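Local coordinates for protein free methionine-R-sulfoxide reductase (Saccharomyces cerevisiae, PDB 1F5M) that reduces the R-enantiomer of free methionine sulfoxide to methionine, with thioredoxin as the electron donor, and helps protect the cell against oxidative stress, at residues B[77-82]-B[93-98]; B[106-111]-B[136-141]; B[64-69]-B[147-152]. One frame throughout, in Å; residues are numbered along the deposited sequence.

Interaction 1 of 3, residues B[77-82]-B[93-98]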
ATOM      1  N   GLU B  77     -21.886   3.443  -6.777  1.00 53.07           N
ATOM      2  CA  GLU B  77     -21.934   2.231  -5.945  1.00 52.20           C
ATOM      3  C   GLU B  77     -22.004   0.889  -6.679  1.00 50.21           C
ATOM      4  O   GLU B  77     -22.530  -0.087  -6.129  1.00 49.79           O
ATOM      5  CB  GLU B  77     -23.104   2.299  -4.947  1.00 54.20           C
ATOM      6  CG  GLU B  77     -23.098   3.485  -3.949  1.00 58.08           C
ATOM      7  CD  GLU B  77     -21.764   4.254  -3.851  1.00 58.73           C
ATOM      8  OE1 GLU B  77     -21.441   5.015  -4.800  1.00 59.85           O
ATOM      9  OE2 GLU B  77     -21.047   4.103  -2.823  1.00 58.58           O
ATOM     10  N   ASN B  78     -21.499   0.856  -7.916  1.00 47.62           N
ATOM     11  CA  ASN B  78     -21.439  -0.355  -8.737  1.00 44.08           C
ATOM     12  C   ASN B  78     -20.051  -0.448  -9.348  1.00 40.95           C
ATOM     13  O   ASN B  78     -19.832  -1.177 -10.316  1.00 39.78           O
ATOM     14  CB  ASN B  78     -22.459  -0.339  -9.870  1.00 47.35           C
ATOM     15  CG  ASN B  78     -23.704  -1.152  -9.545  1.00 50.81           C
ATOM     16  OD1 ASN B  78     -23.620  -2.330  -9.150  1.00 52.68           O
ATOM     17  ND2 ASN B  78     -24.871  -0.533  -9.718  1.00 51.59           N
ATOM     18  N   THR B  79     -19.117   0.300  -8.771  1.00 36.24           N
ATOM     19  CA  THR B  79     -17.756   0.312  -9.251  1.00 33.47           C
ATOM     20  C   THR B  79     -16.775   0.257  -8.082  1.00 28.94           C
ATOM     21  O   THR B  79     -17.039   0.822  -7.034  1.00 27.41           O
ATOM     22  CB  THR B  79     -17.542   1.571 -10.098  1.00 35.25           C
ATOM     23  OG1 THR B  79     -18.323   1.427 -11.283  1.00 37.25           O
ATOM     24  CG2 THR B  79     -16.094   1.749 -10.484  1.00 36.18           C
ATOM     25  N   LEU B  80     -15.673  -0.476  -8.268  1.00 27.04           N
ATOM     26  CA  LEU B  80     -14.603  -0.628  -7.265  1.00 25.70           C
ATOM     27  C   LEU B  80     -13.388   0.162  -7.751  1.00 24.66           C
ATOM     28  O   LEU B  80     -13.017   0.062  -8.917  1.00 25.45           O
ATOM     29  CB  LEU B  80     -14.182  -2.090  -7.134  1.00 28.13           C
ATOM     30  CG  LEU B  80     -15.184  -3.078  -6.517  1.00 28.27           C
ATOM     31  CD1 LEU B  80     -14.630  -4.515  -6.726  1.00 30.16           C
ATOM     32  CD2 LEU B  80     -15.356  -2.792  -5.028  1.00 26.25           C
ATOM     33  N   ILE B  81     -12.785   0.927  -6.865  1.00 24.07           N
ATOM     34  CA  ILE B  81     -11.586   1.717  -7.193  1.00 24.69           C
ATOM     35  C   ILE B  81     -10.425   1.135  -6.366  1.00 22.95           C
ATOM     36  O   ILE B  81     -10.592   0.836  -5.169  1.00 22.51           O
ATOM     37  CB  ILE B  81     -11.718   3.164  -6.763  1.00 27.10           C
ATOM     38  CG1 ILE B  81     -13.051   3.730  -7.230  1.00 30.98           C
ATOM     39  CG2 ILE B  81     -10.610   3.999  -7.366  1.00 27.45           C
ATOM     40  CD1 ILE B  81     -13.193   5.176  -6.775  1.00 38.99           C
ATOM     41  N   LEU B  82      -9.263   1.018  -7.001  1.00 20.53           N
ATOM     42  CA  LEU B  82      -8.044   0.483  -6.366  1.00 22.43           C
ATOM     43  C   LEU B  82      -7.694   1.245  -5.075  1.00 22.53           C
ATOM     44  O   LEU B  82      -7.610   2.486  -5.095  1.00 21.66           O
ATOM     45  CB  LEU B  82      -6.857   0.626  -7.327  1.00 21.22           C
ATOM     46  CG  LEU B  82      -5.720  -0.418  -7.322  1.00 24.97           C
ATOM     47  CD1 LEU B  82      -4.421   0.245  -7.716  1.00 21.92           C
ATOM     48  CD2 LEU B  82      -5.607  -1.114  -6.041  1.00 17.28           C
ATOM     49  N   MET B  93      -9.637   0.084 -11.707  1.00 25.83           N
ATOM     50  CA  MET B  93     -11.057   0.088 -11.473  1.00 26.27           C
ATOM     51  C   MET B  93     -11.614  -1.237 -11.914  1.00 24.60           C
ATOM     52  O   MET B  93     -11.127  -1.799 -12.874  1.00 23.13           O
ATOM     53  CB  MET B  93     -11.675   1.241 -12.298  1.00 28.71           C
ATOM     54  CG  MET B  93     -13.183   1.335 -12.297  1.00 34.24           C
ATOM     55  SD  MET B  93     -13.721   2.861 -13.187  1.00 43.21           S
ATOM     56  CE  MET B  93     -12.611   4.175 -12.348  1.00 34.10           C
ATOM     57  N   ILE B  94     -12.592  -1.749 -11.179  1.00 24.64           N
ATOM     58  CA  ILE B  94     -13.252  -3.003 -11.546  1.00 24.94           C
ATOM     59  C   ILE B  94     -14.759  -2.787 -11.430  1.00 27.66           C
ATOM     60  O   ILE B  94     -15.234  -2.200 -10.452  1.00 28.31           O
ATOM     61  CB  ILE B  94     -12.837  -4.162 -10.640  1.00 23.21           C
ATOM     62  CG1 ILE B  94     -11.347  -4.447 -10.836  1.00 25.87           C
ATOM     63  CG2 ILE B  94     -13.615  -5.482 -11.063  1.00 21.08           C
ATOM     64  CD1 ILE B  94     -10.744  -5.271  -9.722  1.00 26.46           C
ATOM     65  N   GLN B  95     -15.512  -3.270 -12.423  1.00 30.01           N
ATOM     66  CA  GLN B  95     -16.961  -3.100 -12.437  1.00 29.80           C
ATOM     67  C   GLN B  95     -17.609  -4.276 -11.683  1.00 29.33           C
ATOM     68  O   GLN B  95     -17.145  -5.422 -11.804  1.00 27.48           O
ATOM     69  CB  GLN B  95     -17.404  -3.044 -13.901  1.00 34.44           C
ATOM     70  CG  GLN B  95     -18.548  -2.092 -14.205  1.00 40.39           C
ATOM     71  CD  GLN B  95     -18.392  -0.766 -13.493  1.00 44.24           C
ATOM     72  OE1 GLN B  95     -17.413  -0.035 -13.704  1.00 43.45           O
ATOM     73  NE2 GLN B  95     -19.363  -0.446 -12.631  1.00 46.08           N
ATOM     74  N   PHE B  96     -18.642  -3.994 -10.881  1.00 28.60           N
ATOM     75  CA  PHE B  96     -19.328  -5.039 -10.112  1.00 28.70           C
ATOM     76  C   PHE B  96     -19.771  -6.098 -11.097  1.00 30.59           C
ATOM     77  O   PHE B  96     -20.043  -5.799 -12.269  1.00 31.18           O
ATOM     78  CB  PHE B  96     -20.566  -4.501  -9.374  1.00 27.48           C
ATOM     79  CG  PHE B  96     -20.269  -3.864  -8.048  1.00 27.22           C
ATOM     80  CD1 PHE B  96     -19.171  -3.015  -7.896  1.00 24.54           C
ATOM     81  CD2 PHE B  96     -21.162  -4.024  -6.970  1.00 28.05           C
ATOM     82  CE1 PHE B  96     -18.960  -2.328  -6.717  1.00 25.24           C
ATOM     83  CE2 PHE B  96     -20.961  -3.338  -5.783  1.00 27.10           C
ATOM     84  CZ  PHE B  96     -19.855  -2.477  -5.654  1.00 28.20           C
ATOM     85  N   GLY B  97     -19.833  -7.341 -10.638  1.00 30.11           N
ATOM     86  CA  GLY B  97     -20.228  -8.425 -11.534  1.00 31.39           C
ATOM     87  C   GLY B  97     -19.119  -8.898 -12.483  1.00 30.74           C
ATOM     88  O   GLY B  97     -19.301  -9.896 -13.214  1.00 32.19           O
ATOM     89  N   LYS B  98     -17.976  -8.206 -12.494  1.00 27.35           N
ATOM     90  CA  LYS B  98     -16.890  -8.599 -13.392  1.00 25.05           C
ATOM     91  C   LYS B  98     -15.619  -9.039 -12.682  1.00 25.21           C
ATOM     92  O   LYS B  98     -15.037  -8.292 -11.863  1.00 26.86           O
ATOM     93  CB  LYS B  98     -16.539  -7.458 -14.341  1.00 28.31           C
ATOM     94  CG  LYS B  98     -17.698  -6.957 -15.220  1.00 31.53           C
ATOM     95  CD  LYS B  98     -18.334  -8.110 -16.014  1.00 35.65           C
ATOM     96  CE  LYS B  98     -19.403  -7.608 -16.997  1.00 38.53           C
ATOM     97  NZ  LYS B  98     -18.828  -6.623 -17.960  1.00 40.00           N
TER
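Phe96 lays its ring against the backbone of Glu77 and Asn78. The CB of Phe96 starts 3.5 Å from Asn78 O. With CG beside its own backbone N and anti to the carbonyl carbon (chi1 -84°), the ring is carried over the neighbouring chain, where Asn78 CA sits above one face, 3.7 Å from the centroid and 14° off the ring normal, a CH-pi contact. On one flank CD2 of Phe96 lies 3.7 Å from Asn78 OD1, with the amide nearly perpendicular to the ring. On the other, CE1 meets Leu80 CG at 3.9 Å, and at the tip CE2 and CZ are both 3.6 Å from Glu77 O. The backbone of Phe96 joins in, since its N donates to Asn78 O at 3.1 Å. These contacts close the open end of a beta hairpin, strands 79-85 and 93-95, at one margin of the antiparallel GAF-domain sheet; Leu80 and Ile94 form a hydrogen-bonded pair of it. A type II turn from Gln95 to Lys98 then leads into helix 99-107, whose Ala105 also touches Phe96. With an alanine here, the CH-pi partner of Asn78 CA is gone, which would probably leave a gap beside Leu80 and Ala105 that the ring now fills. Across the hairpin, Thr79 CG2 presses on Met93 CG at 3.5 Å, tighter than usual for two carbons, on the face away from Leu80 and Ile94.

Interaction 2 of 3, residues B[106-111]-B[136-141]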
ATOM      1  N   SER B 106     -20.663  -7.796  -6.327  1.00 28.26           N
ATOM      2  CA  SER B 106     -22.063  -7.904  -6.734  1.00 30.69           C
ATOM      3  C   SER B 106     -22.855  -8.989  -5.950  1.00 30.42           C
ATOM      4  O   SER B 106     -24.005  -8.760  -5.548  1.00 30.45           O
ATOM      5  CB  SER B 106     -22.144  -8.214  -8.232  1.00 28.29           C
ATOM      6  OG  SER B 106     -21.415  -9.395  -8.508  1.00 29.68           O
ATOM      7  N   THR B 107     -22.238 -10.153  -5.728  1.00 29.20           N
ATOM      8  CA  THR B 107     -22.914 -11.246  -5.025  1.00 28.11           C
ATOM      9  C   THR B 107     -22.841 -11.130  -3.513  1.00 27.12           C
ATOM     10  O   THR B 107     -23.592 -11.799  -2.794  1.00 26.02           O
ATOM     11  CB  THR B 107     -22.312 -12.637  -5.395  1.00 29.94           C
ATOM     12  OG1 THR B 107     -21.023 -12.781  -4.785  1.00 26.55           O
ATOM     13  CG2 THR B 107     -22.165 -12.803  -6.901  1.00 28.00           C
ATOM     14  N   LYS B 108     -21.946 -10.261  -3.036  1.00 24.99           N
ATOM     15  CA  LYS B 108     -21.669 -10.084  -1.614  1.00 26.88           C
ATOM     16  C   LYS B 108     -21.215 -11.387  -0.968  1.00 27.52           C
ATOM     17  O   LYS B 108     -21.397 -11.608   0.233  1.00 28.40           O
ATOM     18  CB  LYS B 108     -22.871  -9.522  -0.874  1.00 26.58           C
ATOM     19  CG  LYS B 108     -23.349  -8.231  -1.484  1.00 25.12           C
ATOM     20  CD  LYS B 108     -24.497  -7.640  -0.651  1.00 27.82           C
ATOM     21  CE  LYS B 108     -25.243  -6.558  -1.393  1.00 28.78           C
ATOM     22  NZ  LYS B 108     -26.360  -6.139  -0.466  1.00 32.60           N
ATOM     23  N   GLU B 109     -20.591 -12.244  -1.759  1.00 26.43           N
ATOM     24  CA  GLU B 109     -20.127 -13.514  -1.229  1.00 26.71           C
ATOM     25  C   GLU B 109     -18.639 -13.681  -1.524  1.00 24.17           C
ATOM     26  O   GLU B 109     -18.185 -13.342  -2.598  1.00 21.57           O
ATOM     27  CB  GLU B 109     -20.855 -14.688  -1.903  1.00 27.81           C
ATOM     28  CG  GLU B 109     -22.301 -14.834  -1.559  1.00 33.41           C
ATOM     29  CD  GLU B 109     -22.507 -15.167  -0.105  1.00 34.28           C
ATOM     30  OE1 GLU B 109     -21.701 -15.954   0.466  1.00 34.60           O
ATOM     31  OE2 GLU B 109     -23.488 -14.654   0.464  1.00 34.81           O
ATOM     32  N   THR B 110     -17.910 -14.248  -0.568  1.00 25.54           N
ATOM     33  CA  THR B 110     -16.483 -14.531  -0.710  1.00 23.26           C
ATOM     34  C   THR B 110     -16.268 -15.460  -1.892  1.00 23.76           C
ATOM     35  O   THR B 110     -17.003 -16.448  -2.115  1.00 23.36           O
ATOM     36  CB  THR B 110     -15.941 -15.172   0.570  1.00 22.84           C
ATOM     37  OG1 THR B 110     -15.976 -14.185   1.600  1.00 23.01           O
ATOM     38  CG2 THR B 110     -14.459 -15.743   0.408  1.00 17.10           C
ATOM     39  N   GLN B 111     -15.265 -15.125  -2.674  1.00 20.97           N
ATOM     40  CA  GLN B 111     -14.916 -15.938  -3.801  1.00 20.39           C
ATOM     41  C   GLN B 111     -13.593 -16.606  -3.466  1.00 20.03           C
ATOM     42  O   GLN B 111     -12.619 -15.931  -3.099  1.00 20.66           O
ATOM     43  CB  GLN B 111     -14.780 -15.043  -5.042  1.00 18.82           C
ATOM     44  CG  GLN B 111     -16.066 -14.228  -5.351  1.00 20.05           C
ATOM     45  CD  GLN B 111     -17.225 -15.122  -5.841  1.00 22.35           C
ATOM     46  OE1 GLN B 111     -17.096 -15.801  -6.845  1.00 22.40           O
ATOM     47  NE2 GLN B 111     -18.362 -15.096  -5.132  1.00 25.58           N
ATOM     48  N   PRO B 136     -15.725  -9.744   0.451  1.00 23.84           N
ATOM     49  CA  PRO B 136     -16.373  -8.415   0.458  1.00 24.55           C
ATOM     50  C   PRO B 136     -16.559  -7.793   1.854  1.00 24.23           C
ATOM     51  O   PRO B 136     -16.847  -8.483   2.834  1.00 23.71           O
ATOM     52  CB  PRO B 136     -17.697  -8.682  -0.240  1.00 23.54           C
ATOM     53  CG  PRO B 136     -18.039 -10.028   0.246  1.00 22.18           C
ATOM     54  CD  PRO B 136     -16.715 -10.814   0.232  1.00 21.81           C
ATOM     55  N   ILE B 137     -16.344  -6.472   1.945  1.00 25.44           N
ATOM     56  CA  ILE B 137     -16.483  -5.745   3.192  1.00 24.74           C
ATOM     57  C   ILE B 137     -17.896  -5.188   3.155  1.00 26.19           C
ATOM     58  O   ILE B 137     -18.249  -4.473   2.224  1.00 27.01           O
ATOM     59  CB  ILE B 137     -15.427  -4.616   3.256  1.00 25.64           C
ATOM     60  CG1 ILE B 137     -14.018  -5.251   3.280  1.00 26.44           C
ATOM     61  CG2 ILE B 137     -15.632  -3.761   4.469  1.00 23.51           C
ATOM     62  CD1 ILE B 137     -12.932  -4.272   2.853  1.00 28.91           C
ATOM     63  N   ILE B 138     -18.698  -5.507   4.170  1.00 28.59           N
ATOM     64  CA  ILE B 138     -20.112  -5.093   4.183  1.00 30.70           C
ATOM     65  C   ILE B 138     -20.467  -4.021   5.194  1.00 28.83           C
ATOM     66  O   ILE B 138     -19.993  -4.059   6.323  1.00 29.22           O
ATOM     67  CB  ILE B 138     -21.021  -6.338   4.444  1.00 31.29           C
ATOM     68  CG1 ILE B 138     -20.661  -7.456   3.451  1.00 29.68           C
ATOM     69  CG2 ILE B 138     -22.495  -5.934   4.382  1.00 29.66           C
ATOM     70  CD1 ILE B 138     -20.919  -7.087   2.007  1.00 32.94           C
ATOM     71  N   SER B 139     -21.308  -3.068   4.794  1.00 30.64           N
ATOM     72  CA  SER B 139     -21.710  -1.985   5.704  1.00 32.50           C
ATOM     73  C   SER B 139     -22.805  -2.441   6.675  1.00 33.77           C
ATOM     74  O   SER B 139     -23.406  -3.513   6.506  1.00 32.50           O
ATOM     75  CB  SER B 139     -22.268  -0.801   4.914  1.00 33.33           C
ATOM     76  OG  SER B 139     -23.404  -1.235   4.188  1.00 33.05           O
ATOM     77  N   ASN B 140     -23.067  -1.622   7.687  1.00 35.31           N
ATOM     78  CA  ASN B 140     -24.134  -1.944   8.644  1.00 37.71           C
ATOM     79  C   ASN B 140     -25.389  -2.078   7.818  1.00 38.76           C
ATOM     80  O   ASN B 140     -26.233  -2.959   8.027  1.00 39.64           O
ATOM     81  CB  ASN B 140     -24.333  -0.810   9.634  1.00 36.99           C
ATOM     82  CG  ASN B 140     -23.171  -0.657  10.553  1.00 40.14           C
ATOM     83  OD1 ASN B 140     -22.448  -1.617  10.798  1.00 40.11           O
ATOM     84  ND2 ASN B 140     -22.976   0.547  11.084  1.00 40.53           N
ATOM     85  N   ASP B 141     -25.464  -1.185   6.850  1.00 40.18           N
ATOM     86  CA  ASP B 141     -26.558  -1.074   5.925  1.00 41.49           C
ATOM     87  C   ASP B 141     -26.601  -2.321   5.010  1.00 41.21           C
ATOM     88  O   ASP B 141     -27.557  -2.516   4.260  1.00 40.72           O
ATOM     89  CB  ASP B 141     -26.374   0.244   5.124  1.00 45.24           C
ATOM     90  CG  ASP B 141     -25.407   1.311   5.855  1.00 49.06           C
ATOM     91  OD1 ASP B 141     -25.433   2.532   5.513  1.00 51.23           O
ATOM     92  OD2 ASP B 141     -24.609   0.951   6.751  1.00 47.21           O
TER
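Thr110 OG1 is hydrogen-bonded to Glu167 OE2 of helix 160-176 and at the same time rests 3.7 Å from Pro136 CD. With OG1 lying beside its own backbone N (chi1 -68°), the hydroxyl is presented to both neighbours, and the Thr110 side chain crosses that of Pro136 at about a right angle. Pro136 reaches further along the same chain: its CG is 3.7 Å from the carbonyl carbon of Lys108, and its CD is 3.9 Å from Glu109 C. The contact is therefore a proline ring laid against a bending backbone. That bend is the exit of helix 99-107, where Lys108 takes positive phi (58°) and Thr107 OG1 accepts from Glu109 N at 3.1 Å, an ST turn. The chain thereby leaves the helix for the edge strand 111-113 of the GAF-domain sheet, next to strand 131-138, which carries Pro136. Gln111 NE2 donates back to Glu109 O at 3.1 Å, nearly straight at 169° and within the plane of its own amide. Toward the surface, Lys108 CB approaches Ile138 CD1 at 4.2 Å, while the extended lysine chain ends with NZ hydrogen-bonded to Gly142 O.

Interaction 3 of 3, residues B[64-69]-B[147-152]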
ATOM      1  N   ILE B  64       2.193 -15.750  -1.935  1.00 21.69           N
ATOM      2  CA  ILE B  64       1.325 -14.693  -2.439  1.00 22.71           C
ATOM      3  C   ILE B  64       2.122 -13.610  -3.188  1.00 21.51           C
ATOM      4  O   ILE B  64       3.323 -13.452  -2.964  1.00 21.94           O
ATOM      5  CB  ILE B  64       0.507 -14.024  -1.298  1.00 24.50           C
ATOM      6  CG1 ILE B  64       1.464 -13.352  -0.300  1.00 24.70           C
ATOM      7  CG2 ILE B  64      -0.361 -15.084  -0.591  1.00 23.69           C
ATOM      8  CD1 ILE B  64       0.819 -12.283   0.482  1.00 29.88           C
ATOM      9  N   ASN B  65       1.444 -12.917  -4.103  1.00 19.72           N
ATOM     10  CA  ASN B  65       2.007 -11.838  -4.897  1.00 21.06           C
ATOM     11  C   ASN B  65       1.164 -10.575  -4.780  1.00 19.65           C
ATOM     12  O   ASN B  65       1.525  -9.539  -5.323  1.00 20.90           O
ATOM     13  CB  ASN B  65       2.183 -12.203  -6.387  1.00 21.43           C
ATOM     14  CG  ASN B  65       0.947 -12.825  -7.027  1.00 21.53           C
ATOM     15  OD1 ASN B  65       0.411 -13.812  -6.546  1.00 17.74           O
ATOM     16  ND2 ASN B  65       0.531 -12.272  -8.160  1.00 21.68           N
ATOM     17  N   TRP B  66       0.066 -10.636  -4.047  1.00 17.82           N
ATOM     18  CA  TRP B  66      -0.709  -9.410  -3.898  1.00 17.70           C
ATOM     19  C   TRP B  66      -1.623  -9.531  -2.730  1.00 20.63           C
ATOM     20  O   TRP B  66      -2.230 -10.605  -2.513  1.00 17.00           O
ATOM     21  CB  TRP B  66      -1.527  -9.155  -5.135  1.00 20.04           C
ATOM     22  CG  TRP B  66      -1.804  -7.738  -5.413  1.00 20.95           C
ATOM     23  CD1 TRP B  66      -1.003  -6.885  -6.128  1.00 19.58           C
ATOM     24  CD2 TRP B  66      -2.978  -6.990  -5.068  1.00 19.35           C
ATOM     25  NE1 TRP B  66      -1.605  -5.671  -6.259  1.00 20.05           N
ATOM     26  CE2 TRP B  66      -2.814  -5.690  -5.624  1.00 21.41           C
ATOM     27  CE3 TRP B  66      -4.143  -7.279  -4.362  1.00 20.87           C
ATOM     28  CZ2 TRP B  66      -3.770  -4.688  -5.496  1.00 17.78           C
ATOM     29  CZ3 TRP B  66      -5.118  -6.274  -4.236  1.00 15.78           C
ATOM     30  CH2 TRP B  66      -4.917  -4.991  -4.808  1.00 21.49           C
ATOM     31  N   ALA B  67      -1.703  -8.462  -1.929  1.00 16.76           N
ATOM     32  CA  ALA B  67      -2.626  -8.462  -0.802  1.00 17.19           C
ATOM     33  C   ALA B  67      -3.057  -7.053  -0.666  1.00 18.03           C
ATOM     34  O   ALA B  67      -2.222  -6.149  -0.380  1.00 19.54           O
ATOM     35  CB  ALA B  67      -1.955  -8.981   0.504  1.00 16.69           C
ATOM     36  N   GLY B  68      -4.352  -6.828  -0.835  1.00 16.03           N
ATOM     37  CA  GLY B  68      -4.817  -5.461  -0.774  1.00 17.25           C
ATOM     38  C   GLY B  68      -6.291  -5.262  -0.847  1.00 17.55           C
ATOM     39  O   GLY B  68      -7.085  -6.197  -0.614  1.00 18.82           O
ATOM     40  N   PHE B  69      -6.678  -4.044  -1.201  1.00 17.89           N
ATOM     41  CA  PHE B  69      -8.090  -3.661  -1.238  1.00 18.72           C
ATOM     42  C   PHE B  69      -8.581  -2.851  -2.444  1.00 21.36           C
ATOM     43  O   PHE B  69      -7.788  -2.146  -3.106  1.00 18.55           O
ATOM     44  CB  PHE B  69      -8.459  -2.790  -0.025  1.00 20.38           C
ATOM     45  CG  PHE B  69      -8.112  -3.395   1.318  1.00 22.26           C
ATOM     46  CD1 PHE B  69      -6.788  -3.363   1.803  1.00 19.12           C
ATOM     47  CD2 PHE B  69      -9.092  -4.084   2.046  1.00 19.40           C
ATOM     48  CE1 PHE B  69      -6.447  -4.029   2.993  1.00 22.85           C
ATOM     49  CE2 PHE B  69      -8.746  -4.757   3.250  1.00 22.87           C
ATOM     50  CZ  PHE B  69      -7.428  -4.729   3.709  1.00 21.19           C
ATOM     51  N   VAL B 147     -13.628  -4.602  -1.189  1.00 23.17           N
ATOM     52  CA  VAL B 147     -13.253  -6.001  -1.049  1.00 22.48           C
ATOM     53  C   VAL B 147     -11.821  -6.130  -0.587  1.00 22.40           C
ATOM     54  O   VAL B 147     -11.010  -5.195  -0.730  1.00 22.50           O
ATOM     55  CB  VAL B 147     -13.341  -6.786  -2.380  1.00 22.93           C
ATOM     56  CG1 VAL B 147     -14.755  -6.729  -2.965  1.00 25.42           C
ATOM     57  CG2 VAL B 147     -12.335  -6.220  -3.372  1.00 24.19           C
ATOM     58  N   ILE B 148     -11.537  -7.275   0.021  1.00 21.38           N
ATOM     59  CA  ILE B 148     -10.201  -7.636   0.452  1.00 22.01           C
ATOM     60  C   ILE B 148      -9.807  -8.640  -0.621  1.00 22.78           C
ATOM     61  O   ILE B 148     -10.535  -9.613  -0.870  1.00 22.77           O
ATOM     62  CB  ILE B 148     -10.203  -8.338   1.808  1.00 22.25           C
ATOM     63  CG1 ILE B 148     -10.918  -7.479   2.859  1.00 19.16           C
ATOM     64  CG2 ILE B 148      -8.786  -8.612   2.222  1.00 23.58           C
ATOM     65  CD1 ILE B 148     -10.894  -8.096   4.263  1.00 21.19           C
ATOM     66  N   ASP B 149      -8.655  -8.403  -1.244  1.00 21.36           N
ATOM     67  CA  ASP B 149      -8.187  -9.223  -2.359  1.00 20.67           C
ATOM     68  C   ASP B 149      -6.758  -9.761  -2.169  1.00 18.32           C
ATOM     69  O   ASP B 149      -5.770  -8.983  -1.933  1.00 15.20           O
ATOM     70  CB  ASP B 149      -8.268  -8.340  -3.639  1.00 21.54           C
ATOM     71  CG  ASP B 149      -8.013  -9.100  -4.956  1.00 22.32           C
ATOM     72  OD1 ASP B 149      -7.999 -10.349  -4.991  1.00 23.42           O
ATOM     73  OD2 ASP B 149      -7.869  -8.420  -6.007  1.00 25.01           O
ATOM     74  N   ILE B 150      -6.624 -11.072  -2.217  1.00 15.73           N
ATOM     75  CA  ILE B 150      -5.279 -11.681  -2.125  1.00 15.03           C
ATOM     76  C   ILE B 150      -4.984 -12.551  -3.333  1.00 19.62           C
ATOM     77  O   ILE B 150      -5.815 -13.440  -3.674  1.00 19.07           O
ATOM     78  CB  ILE B 150      -5.157 -12.552  -0.869  1.00 15.93           C
ATOM     79  CG1 ILE B 150      -5.671 -11.782   0.348  1.00 19.07           C
ATOM     80  CG2 ILE B 150      -3.719 -12.981  -0.658  1.00 12.51           C
ATOM     81  CD1 ILE B 150      -5.480 -12.551   1.703  1.00 18.27           C
ATOM     82  N   ASP B 151      -3.820 -12.362  -3.976  1.00 18.19           N
ATOM     83  CA  ASP B 151      -3.463 -13.188  -5.162  1.00 18.55           C
ATOM     84  C   ASP B 151      -2.337 -14.146  -4.736  1.00 20.23           C
ATOM     85  O   ASP B 151      -1.491 -13.778  -3.912  1.00 16.98           O
ATOM     86  CB  ASP B 151      -2.878 -12.381  -6.334  1.00 20.55           C
ATOM     87  CG  ASP B 151      -3.889 -11.537  -7.054  1.00 22.75           C
ATOM     88  OD1 ASP B 151      -5.010 -11.384  -6.563  1.00 23.79           O
ATOM     89  OD2 ASP B 151      -3.542 -10.976  -8.124  1.00 25.99           O
ATOM     90  N   CYS B 152      -2.318 -15.349  -5.320  1.00 17.34           N
ATOM     91  CA  CYS B 152      -1.267 -16.342  -5.042  1.00 18.60           C
ATOM     92  C   CYS B 152      -0.628 -16.833  -6.330  1.00 19.59           C
ATOM     93  O   CYS B 152      -1.319 -17.043  -7.336  1.00 19.23           O
ATOM     94  CB  CYS B 152      -1.874 -17.540  -4.263  1.00 17.91           C
ATOM     95  SG  CYS B 152      -0.734 -18.910  -3.896  1.00 22.14           S
TER
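Trp66 turns the edge of its indole to the carbonyl of Asp149, with CE3 3.4 Å from Asp149 O and near the ring plane. The same oxygen accepts from Gly68 N at 2.8 Å, in the carbonyl plane, so amide and indole edge share it. Side-chain CB atoms of Trp66 and Asp151 stand 3.7 Å apart. With CG anti to the backbone N (chi1 -151°), the indole runs along the strand over Gly68, where a CB would clash with CZ3 of the indole as it is placed, which favours glycine. On the other face Phe69 and Ile148 lie side by side, CE2 of the ring 3.5 Å from Ile148 CG1, and Ile64 CG2 meets Ile150 CG2 at 4.0 Å.

The two strands run antiparallel at 168° in the middle of the GAF-domain sheet. Asn65 and Trp66 both face Asp151, a classic beta bulge: Asn65 N donates to Asp151 O at 3.1 Å, while Asp151 N donates to Trp66 O. At the bulge, Asn65 ND2 is hydrogen-bonded to Thr129 OG1 and Asp126 OD2. Thr129 OG1 also bonds Asp151 OD2, so one hydroxyl ties bulge and carboxylate together. Further out, the ring of Phe85 stacks on Trp66, and helices 42-59 and 160-176 pack against the face of Ala67, Phe69, Ile148 and Ile150.

The contact is thus chemically two-sided. Hydrocarbon on one face seals the sheet against helices; on the other, the carboxylates of Asp149 and Asp151 both come close to that of Glu132, beside an indole, a polar and aromatic lining consistent with the ligand-binding side of a GAF domain.

The three contacts sample one antiparallel sheet: interaction 3 pairs its two central strands, whereas interactions 1 and 2 lie toward its margins, each about 16 Å from interaction 3 and about 13 Å from each other, centre to centre. Helix 99-107 bridges the outer pair, with Gly97 N 3.4 Å from Ser106 OG. Leu82 CD2 of interaction 1 packs 4.1 Å from Trp66 CZ2, and Ile137 CD1 of interaction 2 lies 3.8 Å from Ile148 CG1. Of the Cys91-Cys125 disulfide, Cys91 comes just before segment 93-98 in the chain and Cys125 precedes Asp126, a partner of Asn65; this is consistent with a redox site near the acidic face of interaction 3.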